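Side-chain contacts in putative uncharacterized protein PH0355 (Pyrococcus horikoshii, PDB 2Z0T), which is of unknown function but carries an ASCH domain of the PUA clan and probably binds RNA: residues E13-G18 against I103-I108; K21-L26 against I40-G45; E62-E65 against N71-P74. All coordinates share one frame; numbering follows the deposited sequence.

All three contacts lie within the ASCH domain. Interactions 1 and 3 are apolar. Interaction 2 is the most central and joins two strands of the mixed sheet that are not neighbours; it alone sets charged groups, E23 and R25, against a ring. Interaction 1 packs helix 9-16 on strand 100-107 and is only partly buried, with K16 at its exposed margin. Interaction 3 is buried, between helix 60-67 and the end of short helix 69-72 with the loop after it, purely aliphatic apart from a thioether. Segment 21-26 ties them together. Its backbone pairs with strand 100-107, with I103 N 2.9 Å from E23 O. N71 O bonds to K21 and I22, and V72 packs on I22.

Interaction 1: residues E13-G18 against I103-I108; sequences ELIKAG and IEIEPI
The pyrrolidine ring of P107 takes methyl CG2 of I15 over one face and the carbonyl oxygen of I15 at its CG corner. The exo pucker tips CG toward the helix. I15 CG2 comes within 3.6 Å of P107 CG. The oxygen is closer still, with I15 O only 3.0 Å from P107 CG. That oxygen also accepts G18 N, one of the bonds of the Schellman motif that closes the helix. The proline therefore sits against a carbonyl that the last turn already uses.

The second part of the contact is a meeting of two isoleucines. I15 CD1 ends 3.5 Å from I105 CD1, and the two side chains cross at about a right angle. In I15, CG1 stands beside the backbone N (chi1 -65°), while CG2 is anti to it. CD1 goes to I105, while CG2 reaches P107 and still brushes I105 CD1. I105 holds CG1 between its backbone N and carbonyl carbon (chi1 56°), and this carries CD1 to the helix.

K16 only skirts the proline through its CA. Its side chain sets off away from the strand, and NZ bonds to K46 O. L47 and V49 of strand 47-57 touch I15 and I105 respectively, so the isoleucine pair also packs on the neighbouring strand.

No hydrogen bond or salt bridge crosses between the segments. The end of helix 9-16 is held on strand 100-107 of the mixed sheet by burial of isoleucine methyls and the proline ring, with one close carbon-to-oxygen approach at the proline.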
loop_
_atom_site.group_PDB
_atom_site.type_symbol
_atom_site.label_atom_id
_atom_site.label_comp_id
_atom_site.label_asym_id
_atom_site.label_seq_id
_atom_site.Cartn_x
_atom_site.Cartn_y
_atom_site.Cartn_z
ATOM N N GLU A 13 -5.583 -7.289 -9.277
ATOM C CA GLU A 13 -6.292 -8.554 -9.163
ATOM C C GLU A 13 -6.349 -9.074 -7.726
ATOM O O GLU A 13 -7.396 -9.536 -7.272
ATOM C CB GLU A 13 -5.636 -9.607 -10.062
ATOM C CG GLU A 13 -6.337 -10.955 -10.033
ATOM C CD GLU A 13 -5.665 -11.985 -10.914
ATOM O OE1 GLU A 13 -4.453 -12.230 -10.727
ATOM O OE2 GLU A 13 -6.349 -12.554 -11.794
ATOM N N LEU A 14 -5.225 -8.992 -7.019
ATOM C CA LEU A 14 -5.148 -9.465 -5.636
ATOM C C LEU A 14 -6.073 -8.697 -4.702
ATOM O O LEU A 14 -6.626 -9.264 -3.759
ATOM C CB LEU A 14 -3.705 -9.379 -5.134
ATOM C CG LEU A 14 -2.751 -10.395 -5.768
ATOM C CD1 LEU A 14 -1.315 -10.046 -5.435
ATOM C CD2 LEU A 14 -3.101 -11.792 -5.267
ATOM N N ILE A 15 -6.237 -7.404 -4.961
ATOM C CA ILE A 15 -7.118 -6.581 -4.145
ATOM C C ILE A 15 -8.574 -6.940 -4.442
ATOM O O ILE A 15 -9.383 -7.086 -3.529
ATOM C CB ILE A 15 -6.887 -5.080 -4.418
ATOM C CG1 ILE A 15 -5.473 -4.693 -3.970
ATOM C CG2 ILE A 15 -7.932 -4.246 -3.688
ATOM C CD1 ILE A 15 -5.112 -3.239 -4.240
ATOM N N LYS A 16 -8.903 -7.087 -5.722
ATOM C CA LYS A 16 -10.264 -7.445 -6.111
ATOM C C LYS A 16 -10.656 -8.794 -5.509
ATOM O O LYS A 16 -11.801 -8.992 -5.102
ATOM C CB LYS A 16 -10.384 -7.531 -7.635
ATOM C CG LYS A 16 -10.234 -6.208 -8.368
ATOM C CD LYS A 16 -10.400 -6.411 -9.871
ATOM C CE LYS A 16 -10.271 -5.105 -10.639
ATOM N NZ LYS A 16 -11.340 -4.131 -10.282
ATOM N N ALA A 17 -9.693 -9.709 -5.452
ATOM C CA ALA A 17 -9.920 -11.052 -4.920
ATOM C C ALA A 17 -9.962 -11.106 -3.393
ATOM O O ALA A 17 -10.263 -12.150 -2.812
ATOM C CB ALA A 17 -8.851 -12.000 -5.449
ATOM N N GLY A 18 -9.651 -9.988 -2.744
ATOM C CA GLY A 18 -9.685 -9.946 -1.292
ATOM C C GLY A 18 -8.448 -10.467 -0.586
ATOM O O GLY A 18 -8.446 -10.596 0.641
ATOM N N ILE A 103 -2.076 1.461 4.044
ATOM C CA ILE A 103 -3.438 1.929 3.801
ATOM C C ILE A 103 -4.375 0.725 3.759
ATOM O O ILE A 103 -4.288 -0.098 2.849
ATOM C CB ILE A 103 -3.524 2.689 2.454
ATOM C CG1 ILE A 103 -2.445 3.775 2.402
ATOM C CG2 ILE A 103 -4.905 3.296 2.283
ATOM C CD1 ILE A 103 -2.345 4.470 1.063
ATOM N N GLU A 104 -5.257 0.614 4.750
ATOM C CA GLU A 104 -6.205 -0.496 4.801
ATOM C C GLU A 104 -7.281 -0.184 3.773
ATOM O O GLU A 104 -7.947 0.846 3.864
ATOM C CB GLU A 104 -6.828 -0.617 6.192
ATOM C CG GLU A 104 -7.623 -1.904 6.394
ATOM C CD GLU A 104 -8.317 -1.952 7.742
ATOM O OE1 GLU A 104 -7.731 -1.458 8.726
ATOM O OE2 GLU A 104 -9.445 -2.492 7.820
ATOM N N ILE A 105 -7.449 -1.074 2.801
ATOM C CA ILE A 105 -8.408 -0.843 1.727
ATOM C C ILE A 105 -9.456 -1.928 1.510
ATOM O O ILE A 105 -9.257 -3.095 1.859
ATOM C CB ILE A 105 -7.662 -0.618 0.400
ATOM C CG1 ILE A 105 -6.748 -1.815 0.116
ATOM C CG2 ILE A 105 -6.838 0.662 0.480
ATOM C CD1 ILE A 105 -6.005 -1.736 -1.200
ATOM N N GLU A 106 -10.570 -1.515 0.911
ATOM C CA GLU A 106 -11.694 -2.397 0.609
ATOM C C GLU A 106 -12.165 -2.070 -0.808
ATOM O O GLU A 106 -12.525 -0.930 -1.099
ATOM C CB GLU A 106 -12.822 -2.136 1.606
ATOM C CG GLU A 106 -14.026 -3.042 1.489
ATOM C CD GLU A 106 -15.136 -2.628 2.441
ATOM O OE1 GLU A 106 -15.865 -1.661 2.129
ATOM O OE2 GLU A 106 -15.267 -3.260 3.511
ATOM N N PRO A 107 -12.172 -3.066 -1.705
ATOM C CA PRO A 107 -12.602 -2.862 -3.092
ATOM C C PRO A 107 -14.047 -2.388 -3.205
ATOM O O PRO A 107 -14.917 -2.841 -2.458
ATOM C CB PRO A 107 -12.415 -4.243 -3.723
ATOM C CG PRO A 107 -11.364 -4.886 -2.869
ATOM C CD PRO A 107 -11.760 -4.461 -1.485
ATOM N N ILE A 108 -14.295 -1.471 -4.135
ATOM C CA ILE A 108 -15.644 -0.962 -4.372
ATOM C C ILE A 108 -16.099 -1.515 -5.718
ATOM O O ILE A 108 -15.412 -1.347 -6.725
ATOM C CB ILE A 108 -15.676 0.577 -4.442
ATOM C CG1 ILE A 108 -15.268 1.175 -3.098
ATOM C CG2 ILE A 108 -17.073 1.048 -4.836
ATOM C CD1 ILE A 108 -15.201 2.690 -3.100
#

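Interaction 2: residues K21-L26 against I40-G45; sequences KIEGRL and IIFEGG
F42 and R25 reach out from two separate strands and overlap side by side, pointing opposite ways, inside the PUA-like fold of the ASCH domain. Strands 22-26 and 39-42 are not neighbours in the mixed sheet; strands 47-57 and 100-107 lie between them. Only long side chains bridge the gap.

The R25 guanidinium is tilted 29° from the F42 ring, and R25 NH2 lies 3.8 Å from F42 CE1. E23 also runs opposite to F42, but its carboxylate is turned 74° from the ring. It touches with its aliphatic part, E23 CG lying 4.1 Å from F42 CZ. From its own strand, I40 places CG2 over the centre of one face of the ring.

R25 and E23 are clamped to each other. The arginine chain bends at its CB-CG bond (chi2 -87°), which brings its NE and NH2 side-on to a single oxygen. The other carboxylate oxygen, E23 OE1, forms a salt bridge with K20. R25 NH2 also bonds to G6 O. The buried charges are thus partnered, and the guanidinium is fixed beside the ring. R25 NE reaches the anti lone pair of E23 OE2 at 2.7 Å, while R25 NH2 meets the same oxygen at 2.9 Å.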
loop_
_atom_site.group_PDB
_atom_site.type_symbol
_atom_site.label_atom_id
_atom_site.label_comp_id
_atom_site.label_asym_id
_atom_site.label_seq_id
_atom_site.Cartn_x
_atom_site.Cartn_y
_atom_site.Cartn_z
ATOM N N LYS A 21 -5.219 -6.804 1.196
ATOM C CA LYS A 21 -6.108 -5.911 1.930
ATOM C C LYS A 21 -5.421 -4.630 2.377
ATOM O O LYS A 21 -6.061 -3.736 2.934
ATOM C CB LYS A 21 -6.667 -6.633 3.160
ATOM C CG LYS A 21 -7.406 -7.929 2.845
ATOM C CD LYS A 21 -7.907 -8.609 4.115
ATOM C CE LYS A 21 -8.918 -7.737 4.855
ATOM N NZ LYS A 21 -10.105 -7.419 4.011
ATOM N N ILE A 22 -4.119 -4.551 2.127
ATOM C CA ILE A 22 -3.316 -3.404 2.519
ATOM C C ILE A 22 -2.479 -2.903 1.350
ATOM O O ILE A 22 -1.925 -3.700 0.593
ATOM C CB ILE A 22 -2.329 -3.785 3.652
ATOM C CG1 ILE A 22 -3.091 -4.359 4.849
ATOM C CG2 ILE A 22 -1.489 -2.571 4.049
ATOM C CD1 ILE A 22 -4.060 -3.384 5.498
ATOM N N GLU A 23 -2.394 -1.584 1.199
ATOM C CA GLU A 23 -1.561 -1.009 0.154
ATOM C C GLU A 23 -0.467 -0.226 0.866
ATOM O O GLU A 23 -0.748 0.715 1.607
ATOM C CB GLU A 23 -2.353 -0.070 -0.756
ATOM C CG GLU A 23 -1.476 0.738 -1.730
ATOM C CD GLU A 23 -0.643 -0.129 -2.672
ATOM O OE1 GLU A 23 -0.762 -1.371 -2.619
ATOM O OE2 GLU A 23 0.135 0.435 -3.473
ATOM N N GLY A 24 0.777 -0.638 0.651
ATOM C CA GLY A 24 1.898 0.040 1.273
ATOM C C GLY A 24 2.449 1.099 0.341
ATOM O O GLY A 24 2.588 0.861 -0.858
ATOM N N ARG A 25 2.759 2.265 0.897
ATOM C CA ARG A 25 3.287 3.391 0.136
ATOM C C ARG A 25 4.238 4.186 1.015
ATOM O O ARG A 25 4.296 3.980 2.227
ATOM C CB ARG A 25 2.147 4.330 -0.271
ATOM C CG ARG A 25 1.148 3.741 -1.231
ATOM C CD ARG A 25 1.595 3.932 -2.660
ATOM N NE ARG A 25 0.836 3.064 -3.548
ATOM C CZ ARG A 25 0.616 3.315 -4.832
ATOM N NH1 ARG A 25 1.094 4.420 -5.390
ATOM N NH2 ARG A 25 -0.086 2.453 -5.552
ATOM N N LEU A 26 4.987 5.094 0.401
ATOM C CA LEU A 26 5.856 5.967 1.172
ATOM C C LEU A 26 4.869 6.942 1.793
ATOM O O LEU A 26 3.909 7.355 1.138
ATOM C CB LEU A 26 6.811 6.746 0.267
ATOM C CG LEU A 26 8.092 6.052 -0.190
ATOM C CD1 LEU A 26 8.822 6.943 -1.185
ATOM C CD2 LEU A 26 8.969 5.763 1.020
ATOM N N ILE A 40 -9.783 5.805 -3.124
ATOM C CA ILE A 40 -8.592 5.799 -3.962
ATOM C C ILE A 40 -8.930 5.185 -5.313
ATOM O O ILE A 40 -9.510 4.102 -5.388
ATOM C CB ILE A 40 -7.427 5.006 -3.325
ATOM C CG1 ILE A 40 -6.941 5.720 -2.060
ATOM C CG2 ILE A 40 -6.272 4.885 -4.323
ATOM C CD1 ILE A 40 -5.857 4.965 -1.310
ATOM N N ILE A 41 -8.593 5.904 -6.379
ATOM C CA ILE A 41 -8.826 5.428 -7.738
ATOM C C ILE A 41 -7.470 4.945 -8.236
ATOM O O ILE A 41 -6.549 5.745 -8.418
ATOM C CB ILE A 41 -9.325 6.564 -8.661
ATOM C CG1 ILE A 41 -10.584 7.203 -8.074
ATOM C CG2 ILE A 41 -9.607 6.015 -10.057
ATOM C CD1 ILE A 41 -11.747 6.246 -7.907
ATOM N N PHE A 42 -7.346 3.639 -8.440
ATOM C CA PHE A 42 -6.087 3.046 -8.890
ATOM C C PHE A 42 -5.962 2.879 -10.401
ATOM O O PHE A 42 -6.919 2.515 -11.081
ATOM C CB PHE A 42 -5.887 1.660 -8.258
ATOM C CG PHE A 42 -5.462 1.687 -6.816
ATOM C CD1 PHE A 42 -4.280 2.310 -6.433
ATOM C CD2 PHE A 42 -6.221 1.032 -5.846
ATOM C CE1 PHE A 42 -3.855 2.280 -5.102
ATOM C CE2 PHE A 42 -5.804 0.996 -4.512
ATOM C CZ PHE A 42 -4.618 1.620 -4.144
ATOM N N GLU A 43 -4.762 3.151 -10.901
ATOM C CA GLU A 43 -4.416 2.990 -12.309
ATOM C C GLU A 43 -5.476 3.438 -13.311
ATOM O O GLU A 43 -5.982 2.634 -14.097
ATOM C CB GLU A 43 -4.054 1.523 -12.557
ATOM C CG GLU A 43 -3.220 1.256 -13.797
ATOM C CD GLU A 43 -1.886 1.979 -13.785
ATOM O OE1 GLU A 43 -1.348 2.241 -12.686
ATOM O OE2 GLU A 43 -1.364 2.274 -14.883
ATOM N N GLY A 44 -5.807 4.724 -13.279
ATOM C CA GLY A 44 -6.774 5.271 -14.216
ATOM C C GLY A 44 -8.166 4.672 -14.219
ATOM O O GLY A 44 -8.810 4.612 -15.268
ATOM N N GLY A 45 -8.636 4.221 -13.061
ATOM C CA GLY A 45 -9.975 3.667 -12.986
ATOM C C GLY A 45 -10.117 2.159 -13.059
ATOM O O GLY A 45 -11.236 1.645 -13.046
#

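Interaction 3: residues E62-E65 against N71-P74; sequences EMLE and NVLP
V72 points its side chain at helix 60-67 and meets mainly one methyl group, CD2 of L64. V72 CB itself is the nearest point, 3.8 Å from L64 CD2. From there the valine forks. V72 CG1, anti to the backbone N (chi1 -170°), lies 3.9 Å from L64 CD2. The other branch, V72 CG2, is 4.1 Å from L64 CD2 and so stays beside the same methyl. V72 CG2 also faces the thioether of M63, with M63 SD at 4.2 Å.

L64 and M63 reach the valine in different ways. L64 starts off across the line of the contact, and its CD2 then closes the distance. L64 and V72 cross at a slant. M63 leaves its backbone with CG anti to N, then bends about CB-CG (chi2 -88°), which swings the sulfur in toward V72; the bend at chi3 turns only the end methyl. L73 makes a looser addition, its CD1 lying 4.3 Å from L64 CD2. Every touching group is apolar and buried, and none of these approaches is tight.

Y86 of helix 79-87 packs on M63, V72 and L73, and I79 of that helix touches L64. M63 also rests on V100 and A102 of strand 100-107. L73 touches Y11 of helix 9-16. The contact thus lies where helices 60-67 and 69-72 meet helix 79-87 beside the sheet.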
loop_
_atom_site.group_PDB
_atom_site.type_symbol
_atom_site.label_atom_id
_atom_site.label_comp_id
_atom_site.label_asym_id
_atom_site.label_seq_id
_atom_site.Cartn_x
_atom_site.Cartn_y
_atom_site.Cartn_z
ATOM N N GLU A 62 9.209 -2.977 9.002
ATOM C CA GLU A 62 8.313 -2.928 10.155
ATOM C C GLU A 62 6.846 -2.980 9.749
ATOM O O GLU A 62 6.038 -3.641 10.400
ATOM C CB GLU A 62 8.584 -1.671 10.983
ATOM C CG GLU A 62 9.920 -1.720 11.704
ATOM C CD GLU A 62 10.146 -0.522 12.596
ATOM O OE1 GLU A 62 9.321 -0.293 13.506
ATOM O OE2 GLU A 62 11.153 0.189 12.389
ATOM N N MET A 63 6.502 -2.284 8.669
ATOM C CA MET A 63 5.131 -2.286 8.181
ATOM C C MET A 63 4.721 -3.713 7.812
ATOM O O MET A 63 3.650 -4.177 8.198
ATOM C CB MET A 63 5.003 -1.359 6.963
ATOM C CG MET A 63 3.587 -1.229 6.401
ATOM S SD MET A 63 3.183 -2.497 5.176
ATOM C CE MET A 63 4.184 -1.920 3.803
ATOM N N LEU A 64 5.583 -4.418 7.081
ATOM C CA LEU A 64 5.280 -5.786 6.676
ATOM C C LEU A 64 5.150 -6.750 7.854
ATOM O O LEU A 64 4.270 -7.609 7.862
ATOM C CB LEU A 64 6.348 -6.299 5.699
ATOM C CG LEU A 64 6.353 -5.630 4.319
ATOM C CD1 LEU A 64 7.512 -6.161 3.487
ATOM C CD2 LEU A 64 5.031 -5.891 3.614
ATOM N N GLU A 65 6.018 -6.606 8.851
ATOM C CA GLU A 65 5.976 -7.483 10.018
ATOM C C GLU A 65 4.694 -7.297 10.830
ATOM O O GLU A 65 4.113 -8.265 11.321
ATOM C CB GLU A 65 7.203 -7.230 10.903
ATOM C CG GLU A 65 8.518 -7.320 10.136
ATOM C CD GLU A 65 9.745 -7.187 11.017
ATOM O OE1 GLU A 65 9.794 -6.257 11.851
ATOM O OE2 GLU A 65 10.671 -8.011 10.859
ATOM N N ASN A 71 -0.931 -10.217 3.677
ATOM C CA ASN A 71 -2.010 -9.255 3.479
ATOM C C ASN A 71 -1.575 -8.050 2.653
ATOM O O ASN A 71 -2.414 -7.285 2.169
ATOM C CB ASN A 71 -2.533 -8.771 4.832
ATOM C CG ASN A 71 -3.044 -9.902 5.693
ATOM O OD1 ASN A 71 -3.912 -10.666 5.276
ATOM N ND2 ASN A 71 -2.506 -10.019 6.902
ATOM N N VAL A 72 -0.267 -7.886 2.487
ATOM C CA VAL A 72 0.265 -6.753 1.738
ATOM C C VAL A 72 0.809 -7.168 0.373
ATOM O O VAL A 72 0.491 -6.554 -0.648
ATOM C CB VAL A 72 1.383 -6.053 2.528
ATOM C CG1 VAL A 72 1.759 -4.746 1.847
ATOM C CG2 VAL A 72 0.926 -5.800 3.967
ATOM N N LEU A 73 1.628 -8.214 0.367
ATOM C CA LEU A 73 2.229 -8.729 -0.856
ATOM C C LEU A 73 1.980 -10.233 -0.935
ATOM O O LEU A 73 2.873 -11.036 -0.665
ATOM C CB LEU A 73 3.736 -8.452 -0.851
ATOM C CG LEU A 73 4.151 -6.992 -0.654
ATOM C CD1 LEU A 73 5.656 -6.913 -0.510
ATOM C CD2 LEU A 73 3.670 -6.146 -1.831
ATOM N N PRO A 74 0.752 -10.632 -1.297
ATOM C CA PRO A 74 0.389 -12.046 -1.404
ATOM C C PRO A 74 1.387 -12.848 -2.235
ATOM O O PRO A 74 1.754 -12.443 -3.336
ATOM C CB PRO A 74 -0.991 -11.994 -2.051
ATOM C CG PRO A 74 -1.558 -10.719 -1.510
ATOM C CD PRO A 74 -0.393 -9.770 -1.644
#